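Mannosephosphate isomerase, putative (Archaeoglobus fulgidus, PDB 1ZX5) probably catalyses the interconversion of D-mannose 6-phosphate and D-fructose 6-phosphate as a zinc-dependent, cupin-type isomerase of the type 1 family. Local coordinates at residues I36-E41 with L86-D91; W121-K126 with L181-V186. All coordinates share one frame; numbering follows the deposited sequence. Where two conformers were deposited one is given.

Interaction 1. Residues I36-E41 with L86-D91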
ATOM      1  N   ILE A  36      10.942   3.102 -12.720  1.00 23.69           N
ATOM      2  CA  ILE A  36      10.752   2.903 -11.290  1.00 23.96           C
ATOM      3  C   ILE A  36       9.298   2.507 -11.081  1.00 24.30           C
ATOM      4  O   ILE A  36       8.387   3.321 -11.324  1.00 24.25           O
ATOM      5  CB  ILE A  36      11.040   4.183 -10.451  1.00 24.10           C
ATOM      6  CG1 ILE A  36      12.428   4.792 -10.766  1.00 24.66           C
ATOM      7  CG2 ILE A  36      10.811   3.912  -8.951  1.00 22.89           C
ATOM      8  CD1 ILE A  36      13.633   4.009 -10.291  1.00 22.97           C
ATOM      9  N   GLY A  37       9.076   1.272 -10.630  1.00 23.74           N
ATOM     10  CA  GLY A  37       7.716   0.801 -10.402  1.00 23.64           C
ATOM     11  C   GLY A  37       7.145   1.065  -9.010  1.00 24.30           C
ATOM     12  O   GLY A  37       5.920   1.145  -8.853  1.00 23.57           O
ATOM     13  N   GLU A  38       8.023   1.185  -7.999  1.00 24.01           N
ATOM     14  CA  GLU A  38       7.598   1.192  -6.599  1.00 24.68           C
ATOM     15  C   GLU A  38       8.459   2.089  -5.733  1.00 24.36           C
ATOM     16  O   GLU A  38       9.644   2.256  -5.983  1.00 24.61           O
ATOM     17  CB  GLU A  38       7.600  -0.228  -6.006  1.00 24.28           C
ATOM     18  CG  GLU A  38       7.060  -1.298  -6.973  1.00 26.05           C
ATOM     19  CD  GLU A  38       6.949  -2.679  -6.354  1.00 27.63           C
ATOM     20  OE1 GLU A  38       6.955  -2.792  -5.100  1.00 30.20           O
ATOM     21  OE2 GLU A  38       6.859  -3.655  -7.137  1.00 31.86           O
ATOM     22  N   SER A  39       7.834   2.671  -4.716  1.00 24.25           N
ATOM     23  CA  SER A  39       8.533   3.306  -3.613  1.00 24.06           C
ATOM     24  C   SER A  39       7.962   2.746  -2.328  1.00 23.95           C
ATOM     25  O   SER A  39       6.765   2.867  -2.097  1.00 24.53           O
ATOM     26  CB  SER A  39       8.311   4.819  -3.618  1.00 23.31           C
ATOM     27  OG  SER A  39       8.839   5.357  -2.425  1.00 21.45           O
ATOM     28  N   TRP A  40       8.822   2.159  -1.498  1.00 23.97           N
ATOM     29  CA  TRP A  40       8.423   1.523  -0.251  1.00 24.26           C
ATOM     30  C   TRP A  40       8.598   2.529   0.875  1.00 25.17           C
ATOM     31  O   TRP A  40       9.710   3.001   1.139  1.00 25.20           O
ATOM     32  CB  TRP A  40       9.252   0.247  -0.006  1.00 24.44           C
ATOM     33  CG  TRP A  40       8.932  -0.907  -0.975  1.00 24.41           C
ATOM     34  CD1 TRP A  40       8.481  -0.801  -2.270  1.00 23.64           C
ATOM     35  CD2 TRP A  40       9.065  -2.318  -0.719  1.00 24.53           C
ATOM     36  NE1 TRP A  40       8.315  -2.053  -2.822  1.00 24.21           N
ATOM     37  CE2 TRP A  40       8.659  -3.001  -1.894  1.00 23.89           C
ATOM     38  CE3 TRP A  40       9.480  -3.071   0.393  1.00 24.71           C
ATOM     39  CZ2 TRP A  40       8.657  -4.402  -1.991  1.00 24.53           C
ATOM     40  CZ3 TRP A  40       9.474  -4.467   0.296  1.00 24.22           C
ATOM     41  CH2 TRP A  40       9.068  -5.115  -0.888  1.00 24.38           C
ATOM     42  N   GLU A  41       7.485   2.887   1.513  1.00 25.53           N
ATOM     43  CA  GLU A  41       7.464   3.964   2.490  1.00 25.48           C
ATOM     44  C   GLU A  41       7.395   3.374   3.893  1.00 25.71           C
ATOM     45  O   GLU A  41       6.381   2.800   4.274  1.00 25.88           O
ATOM     46  CB  GLU A  41       6.259   4.883   2.232  1.00 25.55           C
ATOM     47  CG  GLU A  41       6.111   5.378   0.777  1.00 25.65           C
ATOM     48  CD  GLU A  41       7.010   6.571   0.463  1.00 27.44           C
ATOM     49  OE1 GLU A  41       7.209   7.424   1.342  1.00 29.67           O
ATOM     50  OE2 GLU A  41       7.521   6.674  -0.665  1.00 27.28           O
ATOM     51  N   LEU A  86       2.762  -2.871   4.963  1.00 25.04           N
ATOM     52  CA  LEU A  86       3.725  -2.381   3.998  1.00 25.12           C
ATOM     53  C   LEU A  86       3.025  -1.329   3.139  1.00 25.21           C
ATOM     54  O   LEU A  86       1.935  -1.572   2.603  1.00 25.61           O
ATOM     55  CB  LEU A  86       4.269  -3.531   3.126  1.00 24.74           C
ATOM     56  CG  LEU A  86       5.169  -3.176   1.927  1.00 24.60           C
ATOM     57  CD1 LEU A  86       6.418  -2.383   2.333  1.00 23.44           C
ATOM     58  CD2 LEU A  86       5.584  -4.432   1.191  1.00 25.11           C
ATOM     59  N   VAL A  87       3.650  -0.160   3.019  1.00 25.18           N
ATOM     60  CA  VAL A  87       3.082   0.943   2.266  1.00 24.44           C
ATOM     61  C   VAL A  87       3.943   1.177   1.042  1.00 24.88           C
ATOM     62  O   VAL A  87       5.156   1.358   1.158  1.00 24.47           O
ATOM     63  CB  VAL A  87       2.987   2.251   3.125  1.00 24.64           C
ATOM     64  CG1 VAL A  87       2.381   3.373   2.318  1.00 22.68           C
ATOM     65  CG2 VAL A  87       2.165   2.011   4.392  1.00 23.38           C
ATOM     66  N   ARG A  88       3.309   1.173  -0.131  1.00 25.25           N
ATOM     67  CA  ARG A  88       4.010   1.337  -1.386  1.00 26.10           C
ATOM     68  C   ARG A  88       3.291   2.283  -2.331  1.00 26.47           C
ATOM     69  O   ARG A  88       2.083   2.154  -2.522  1.00 27.03           O
ATOM     70  CB  ARG A  88       4.128  -0.006  -2.089  1.00 26.47           C
ATOM     71  CG  ARG A  88       4.962  -1.007  -1.343  1.00 28.69           C
ATOM     72  CD  ARG A  88       5.171  -2.222  -2.190  1.00 33.23           C
ATOM     73  NE  ARG A  88       4.032  -3.124  -2.168  1.00 36.37           N
ATOM     74  CZ  ARG A  88       3.952  -4.223  -2.912  1.00 40.99           C
ATOM     75  NH1 ARG A  88       4.936  -4.542  -3.756  1.00 41.06           N
ATOM     76  NH2 ARG A  88       2.886  -5.006  -2.818  1.00 43.24           N
ATOM     77  N   LEU A  89       4.037   3.223  -2.916  1.00 25.93           N
ATOM     78  CA  LEU A  89       3.609   3.882  -4.141  1.00 25.92           C
ATOM     79  C   LEU A  89       3.911   2.931  -5.291  1.00 26.23           C
ATOM     80  O   LEU A  89       5.009   2.349  -5.341  1.00 25.73           O
ATOM     81  CB  LEU A  89       4.340   5.219  -4.351  1.00 25.61           C
ATOM     82  CG  LEU A  89       4.124   6.293  -3.277  1.00 26.80           C
ATOM     83  CD1 LEU A  89       5.015   7.498  -3.557  1.00 26.63           C
ATOM     84  CD2 LEU A  89       2.648   6.683  -3.211  1.00 25.83           C
ATOM     85  N   ILE A  90       2.938   2.767  -6.193  1.00 26.09           N
ATOM     86  CA  ILE A  90       3.061   1.859  -7.350  1.00 26.29           C
ATOM     87  C   ILE A  90       2.717   2.620  -8.625  1.00 26.14           C
ATOM     88  O   ILE A  90       1.652   3.226  -8.727  1.00 26.13           O
ATOM     89  CB  ILE A  90       2.100   0.629  -7.245  1.00 26.59           C
ATOM     90  CG1 ILE A  90       2.302  -0.157  -5.938  1.00 26.10           C
ATOM     91  CG2 ILE A  90       2.163  -0.269  -8.526  1.00 26.38           C
ATOM     92  CD1 ILE A  90       3.530  -1.003  -5.893  1.00 28.23           C
ATOM     93  N   ASP A  91       3.623   2.586  -9.593  1.00 26.40           N
ATOM     94  CA  ASP A  91       3.383   3.189 -10.893  1.00 26.74           C
ATOM     95  C   ASP A  91       3.226   2.078 -11.925  1.00 27.03           C
ATOM     96  O   ASP A  91       4.202   1.661 -12.564  1.00 26.89           O
ATOM     97  CB  ASP A  91       4.519   4.147 -11.277  1.00 26.69           C
ATOM     98  CG  ASP A  91       4.245   4.891 -12.582  1.00 27.92           C
ATOM     99  OD1 ASP A  91       3.062   4.956 -12.988  1.00 27.66           O
ATOM    100  OD2 ASP A  91       5.212   5.408 -13.209  1.00 28.81           O
TER
HETATM  101  O   HOH W   1       7.430   5.784 -11.884  1.00 19.18           O
HETATM  102  O   HOH W   2       5.426   0.436   5.207  1.00 20.54           O
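One face of the Trp40 indole is covered from the partner strand by two aliphatic groups. Arg88 CD sits over the five-membered ring, 3.6 Å from its centroid, and Leu86 CD2 lies over the six-membered ring, 4.1 Å from its centroid; both are CH-pi contacts. Arg48 adds a cation-pi contact with the indole. At the ring edge lies Glu38 CB, and there Trp40 NE1 gives a hydrogen bond of 2.8 Å to Glu38 OE1, which lies close to the ring plane. The same oxygen forms a salt bridge with Arg88 NH1 (3.0 Å), and the two donors come to it from opposite faces of the carboxylate plane. With chi3 at -80° the Arg88 chain bends after running along the indole, which turns the guanidinium 80° from the ring and brings NH1 to the glutamate. The other oxygen, Glu38 OE2, is taken by Arg18, so the carboxylate ties two arginines and an indole together. Strands 36-41 and 85-92 are antiparallel neighbours in the six-stranded sheet of this cupin-type domain. Glu38, Trp40, Arg88 and Ile90 share one face of it, and Ile90 CD1 packs against Glu38 CG at 3.7 Å. Exchanging Trp40 for alanine is likely to uncover Leu86 and the Arg88 methylenes and to take from Glu38 OE1 one of its two donors, leaving the carboxylate less firmly set and held by the arginines alone. The other face carries Ser39, Glu41, Val87 and Leu89. There Ser39 OG bonds to Glu41 OE2 at 2.6 Å, an oxygen that also meets Lys29. Ser39 and Leu89 exchange two backbone hydrogen bonds, and Asp91 N binds Gly37 O at 2.8 Å. Gly37 and Glu38 form a classic beta bulge opposite Val16 of strand 15-17.

Interaction 2. Residues W121-K126 with L181-V186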
ATOM      1  N   TRP A 121      -6.174   0.034  -1.772  1.00 29.44           N
ATOM      2  CA  TRP A 121      -5.581   0.812  -2.857  1.00 29.29           C
ATOM      3  C   TRP A 121      -6.214   2.183  -2.865  1.00 28.45           C
ATOM      4  O   TRP A 121      -7.423   2.303  -2.708  1.00 28.23           O
ATOM      5  CB  TRP A 121      -5.907   0.157  -4.200  1.00 30.66           C
ATOM      6  CG  TRP A 121      -5.140  -1.086  -4.544  1.00 32.01           C
ATOM      7  CD1 TRP A 121      -4.400  -1.873  -3.704  1.00 33.57           C
ATOM      8  CD2 TRP A 121      -5.066  -1.697  -5.838  1.00 34.77           C
ATOM      9  NE1 TRP A 121      -3.848  -2.922  -4.401  1.00 35.48           N
ATOM     10  CE2 TRP A 121      -4.241  -2.837  -5.716  1.00 35.97           C
ATOM     11  CE3 TRP A 121      -5.624  -1.390  -7.097  1.00 35.14           C
ATOM     12  CZ2 TRP A 121      -3.958  -3.682  -6.808  1.00 35.69           C
ATOM     13  CZ3 TRP A 121      -5.339  -2.230  -8.188  1.00 34.53           C
ATOM     14  CH2 TRP A 121      -4.515  -3.358  -8.034  1.00 34.01           C
ATOM     15  N   LEU A 122      -5.386   3.210  -3.030  1.00 27.67           N
ATOM     16  CA  LEU A 122      -5.838   4.567  -3.293  1.00 26.54           C
ATOM     17  C   LEU A 122      -5.184   5.013  -4.596  1.00 26.96           C
ATOM     18  O   LEU A 122      -3.961   5.097  -4.709  1.00 27.25           O
ATOM     19  CB  LEU A 122      -5.477   5.523  -2.151  1.00 26.22           C
ATOM     20  CG  LEU A 122      -5.946   6.980  -2.333  1.00 25.79           C
ATOM     21  CD1 LEU A 122      -7.477   7.135  -2.164  1.00 22.13           C
ATOM     22  CD2 LEU A 122      -5.185   7.914  -1.385  1.00 24.85           C
ATOM     23  N   VAL A 123      -6.026   5.290  -5.574  1.00 26.76           N
ATOM     24  CA  VAL A 123      -5.606   5.590  -6.930  1.00 26.49           C
ATOM     25  C   VAL A 123      -5.434   7.110  -7.060  1.00 26.26           C
ATOM     26  O   VAL A 123      -6.147   7.868  -6.412  1.00 25.74           O
ATOM     27  CB  VAL A 123      -6.694   5.024  -7.891  1.00 27.36           C
ATOM     28  CG1 VAL A 123      -6.669   5.675  -9.248  1.00 28.34           C
ATOM     29  CG2 VAL A 123      -6.612   3.483  -7.973  1.00 25.17           C
ATOM     30  N   PHE A 124      -4.492   7.554  -7.888  1.00 25.62           N
ATOM     31  CA  PHE A 124      -4.207   8.983  -8.019  1.00 25.15           C
ATOM     32  C   PHE A 124      -4.561   9.580  -9.365  1.00 25.19           C
ATOM     33  O   PHE A 124      -4.476  10.785  -9.535  1.00 26.01           O
ATOM     34  CB  PHE A 124      -2.735   9.283  -7.690  1.00 24.91           C
ATOM     35  CG  PHE A 124      -2.383   9.024  -6.256  1.00 23.81           C
ATOM     36  CD1 PHE A 124      -3.000   9.748  -5.231  1.00 24.50           C
ATOM     37  CD2 PHE A 124      -1.476   8.036  -5.924  1.00 23.36           C
ATOM     38  CE1 PHE A 124      -2.706   9.497  -3.895  1.00 23.94           C
ATOM     39  CE2 PHE A 124      -1.155   7.788  -4.594  1.00 25.25           C
ATOM     40  CZ  PHE A 124      -1.771   8.525  -3.574  1.00 24.51           C
ATOM     41  N   ASN A 125      -4.957   8.754 -10.324  1.00 24.74           N
ATOM     42  CA  ASN A 125      -5.125   9.248 -11.683  1.00 24.37           C
ATOM     43  C   ASN A 125      -6.271   8.532 -12.381  1.00 24.52           C
ATOM     44  O   ASN A 125      -6.988   7.750 -11.761  1.00 24.32           O
ATOM     45  CB  ASN A 125      -3.800   9.120 -12.472  1.00 23.69           C
ATOM     46  CG  ASN A 125      -3.458   7.672 -12.833  1.00 23.53           C
ATOM     47  OD1 ASN A 125      -3.778   6.735 -12.093  1.00 21.88           O
ATOM     48  ND2 ASN A 125      -2.814   7.488 -13.981  1.00 22.38           N
ATOM     49  N   LYS A 126      -6.429   8.805 -13.671  1.00 25.15           N
ATOM     50  CA  LYS A 126      -7.397   8.095 -14.486  1.00 26.36           C
ATOM     51  C   LYS A 126      -6.689   7.002 -15.281  1.00 26.35           C
ATOM     52  O   LYS A 126      -5.966   7.261 -16.248  1.00 26.48           O
ATOM     53  CB  LYS A 126      -8.205   9.070 -15.355  1.00 26.15           C
ATOM     54  CG  LYS A 126      -8.673  10.291 -14.519  1.00 30.35           C
ATOM     55  CD  LYS A 126      -9.978  10.962 -14.972  1.00 34.30           C
ATOM     56  CE  LYS A 126      -9.767  11.881 -16.141  1.00 37.35           C
ATOM     57  NZ  LYS A 126     -11.089  12.274 -16.749  1.00 40.40           N
ATOM     58  N   LEU A 181      -1.837   3.191 -14.272  1.00 24.18           N
ATOM     59  CA  LEU A 181      -2.439   3.438 -12.975  1.00 24.60           C
ATOM     60  C   LEU A 181      -1.401   3.794 -11.918  1.00 24.96           C
ATOM     61  O   LEU A 181      -0.445   3.035 -11.699  1.00 24.90           O
ATOM     62  CB  LEU A 181      -3.223   2.198 -12.527  1.00 24.47           C
ATOM     63  CG  LEU A 181      -4.255   2.383 -11.415  1.00 24.18           C
ATOM     64  CD1 LEU A 181      -5.484   3.150 -11.917  1.00 22.07           C
ATOM     65  CD2 LEU A 181      -4.640   1.018 -10.845  1.00 24.26           C
ATOM     66  N   ARG A 182      -1.604   4.947 -11.275  1.00 25.01           N
ATOM     67  CA  ARG A 182      -0.758   5.416 -10.178  1.00 25.75           C
ATOM     68  C   ARG A 182      -1.524   5.214  -8.885  1.00 26.49           C
ATOM     69  O   ARG A 182      -2.655   5.672  -8.751  1.00 25.80           O
ATOM     70  CB  ARG A 182      -0.437   6.900 -10.341  1.00 25.49           C
ATOM     71  CG  ARG A 182       0.295   7.221 -11.626  1.00 25.74           C
ATOM     72  CD  ARG A 182       0.266   8.697 -11.890  1.00 24.20           C
ATOM     73  NE  ARG A 182       1.028   9.023 -13.086  1.00 26.92           N
ATOM     74  CZ  ARG A 182       1.191  10.262 -13.558  1.00 28.92           C
ATOM     75  NH1 ARG A 182       0.635  11.299 -12.943  1.00 27.23           N
ATOM     76  NH2 ARG A 182       1.909  10.465 -14.649  1.00 27.57           N
ATOM     77  N   VAL A 183      -0.901   4.540  -7.925  1.00 27.42           N
ATOM     78  CA  VAL A 183      -1.660   4.041  -6.780  1.00 28.52           C
ATOM     79  C   VAL A 183      -0.794   3.957  -5.515  1.00 28.96           C
ATOM     80  O   VAL A 183       0.425   3.694  -5.573  1.00 29.73           O
ATOM     81  CB  VAL A 183      -2.418   2.686  -7.157  1.00 28.87           C
ATOM     82  CG1 VAL A 183      -1.515   1.733  -7.889  1.00 29.19           C
ATOM     83  CG2 VAL A 183      -3.048   1.997  -5.945  1.00 30.00           C
ATOM     84  N   LEU A 184      -1.421   4.263  -4.383  1.00 28.88           N
ATOM     85  CA  LEU A 184      -0.867   3.990  -3.075  1.00 28.30           C
ATOM     86  C   LEU A 184      -1.474   2.671  -2.610  1.00 27.91           C
ATOM     87  O   LEU A 184      -2.702   2.555  -2.517  1.00 27.64           O
ATOM     88  CB  LEU A 184      -1.252   5.125  -2.123  1.00 28.91           C
ATOM     89  CG  LEU A 184      -0.888   5.008  -0.633  1.00 30.14           C
ATOM     90  CD1 LEU A 184       0.627   4.955  -0.451  1.00 32.08           C
ATOM     91  CD2 LEU A 184      -1.460   6.169   0.145  1.00 29.38           C
ATOM     92  N   GLU A 185      -0.631   1.683  -2.304  0.50 27.31           N
ATOM     93  CA  GLU A 185      -1.110   0.363  -1.863  0.50 27.05           C
ATOM     94  C   GLU A 185      -0.665   0.047  -0.433  0.50 27.31           C
ATOM     95  O   GLU A 185       0.526  -0.151  -0.169  0.50 27.54           O
ATOM     96  CB  GLU A 185      -0.674  -0.756  -2.850  0.50 26.92           C
ATOM     97  CG  GLU A 185      -1.212  -0.554  -4.270  0.50 25.49           C
ATOM     98  CD  GLU A 185      -0.941  -1.699  -5.251  0.50 26.39           C
ATOM     99  OE1 GLU A 185      -0.577  -2.824  -4.830  0.50 23.91           O
ATOM    100  OE2 GLU A 185      -1.116  -1.456  -6.468  0.50 22.69           O
ATOM    101  N   VAL A 186      -1.626   0.007   0.487  1.00 27.28           N
ATOM    102  CA  VAL A 186      -1.348  -0.345   1.867  1.00 26.90           C
ATOM    103  C   VAL A 186      -1.737  -1.809   2.017  1.00 27.17           C
ATOM    104  O   VAL A 186      -2.901  -2.170   1.803  1.00 26.94           O
ATOM    105  CB  VAL A 186      -2.139   0.537   2.877  1.00 27.24           C
ATOM    106  CG1 VAL A 186      -1.739   0.184   4.319  1.00 25.82           C
ATOM    107  CG2 VAL A 186      -1.906   2.011   2.592  1.00 26.21           C
TER
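Trp121 and Glu185 both set CG anti to the carbonyl carbon (chi1 -75° in Trp121), and because they are paired across the strands their side chains run side by side in the same direction. In one of its two conformers, described here, the glutamate stays extended beyond CG, which lays its carboxylate over one indole face with the two planes 19° apart. Glu185 CG then makes a CH-pi contact 3.7 Å from the centroid of the five-membered ring, and Glu185 OE2 lies above the six-membered side, 3.5 Å from Trp121 CE2. In this conformer Trp121 NE1 makes no hydrogen bond to the carboxylate, the angle being poor. Val183 CG2 packs against Trp121 CB at 3.8 Å.

Leu122 and Leu184 form the hydrogen-bonded pair of this antiparallel ladder, joined by two nearly straight backbone bonds. Phe124 N extends it to Arg182 O at 2.8 Å, while the ring of Phe124 reaches along the strand to Leu184, where Phe124 CE2 lies 3.6 Å from Leu184 CB. Past the end of strand 119-123, a side chain replaces the backbone acceptor: Asn125 OD1 takes the N-H of Arg182 at 2.9 Å. The bond is straight at the hydrogen (176°), but the donor stands above the amide plane. Asn125 ND2 turns to Gly180 O, so both ends of the amide hold the start of strand 181-188.

Strand 181-188 lies between strands 119-123 and 85-92 in the six-stranded sheet, with strand 167-170 beyond 119-123. Leu122 and Leu184 pack on Val294 of strand 291-298, whereas Trp121, on the other face, meets His176.

How the interactions relate
Interactions 1 and 2 flank the pairing of strands 85-92 and 181-188 in one six-stranded antiparallel sheet, with their centres about 10 Å apart. They follow one another along the chain, interaction 1 closing before interaction 2 opens, yet these two strands are neighbours in the sheet. Probable hydrogen bonds from Ile90 N to Val183 O (2.7 Å) and from Glu185 N to Arg88 O (2.8 Å) join them. Side chains continue the link on both faces: Val87 CG1 packs on Leu184 CD1, and Ile90 CG1, in one conformer of Glu185, on the carboxylate carbon of that residue. Four strands from between residues 36 and 188 thus form a continuous central layer of the cupin-type domain.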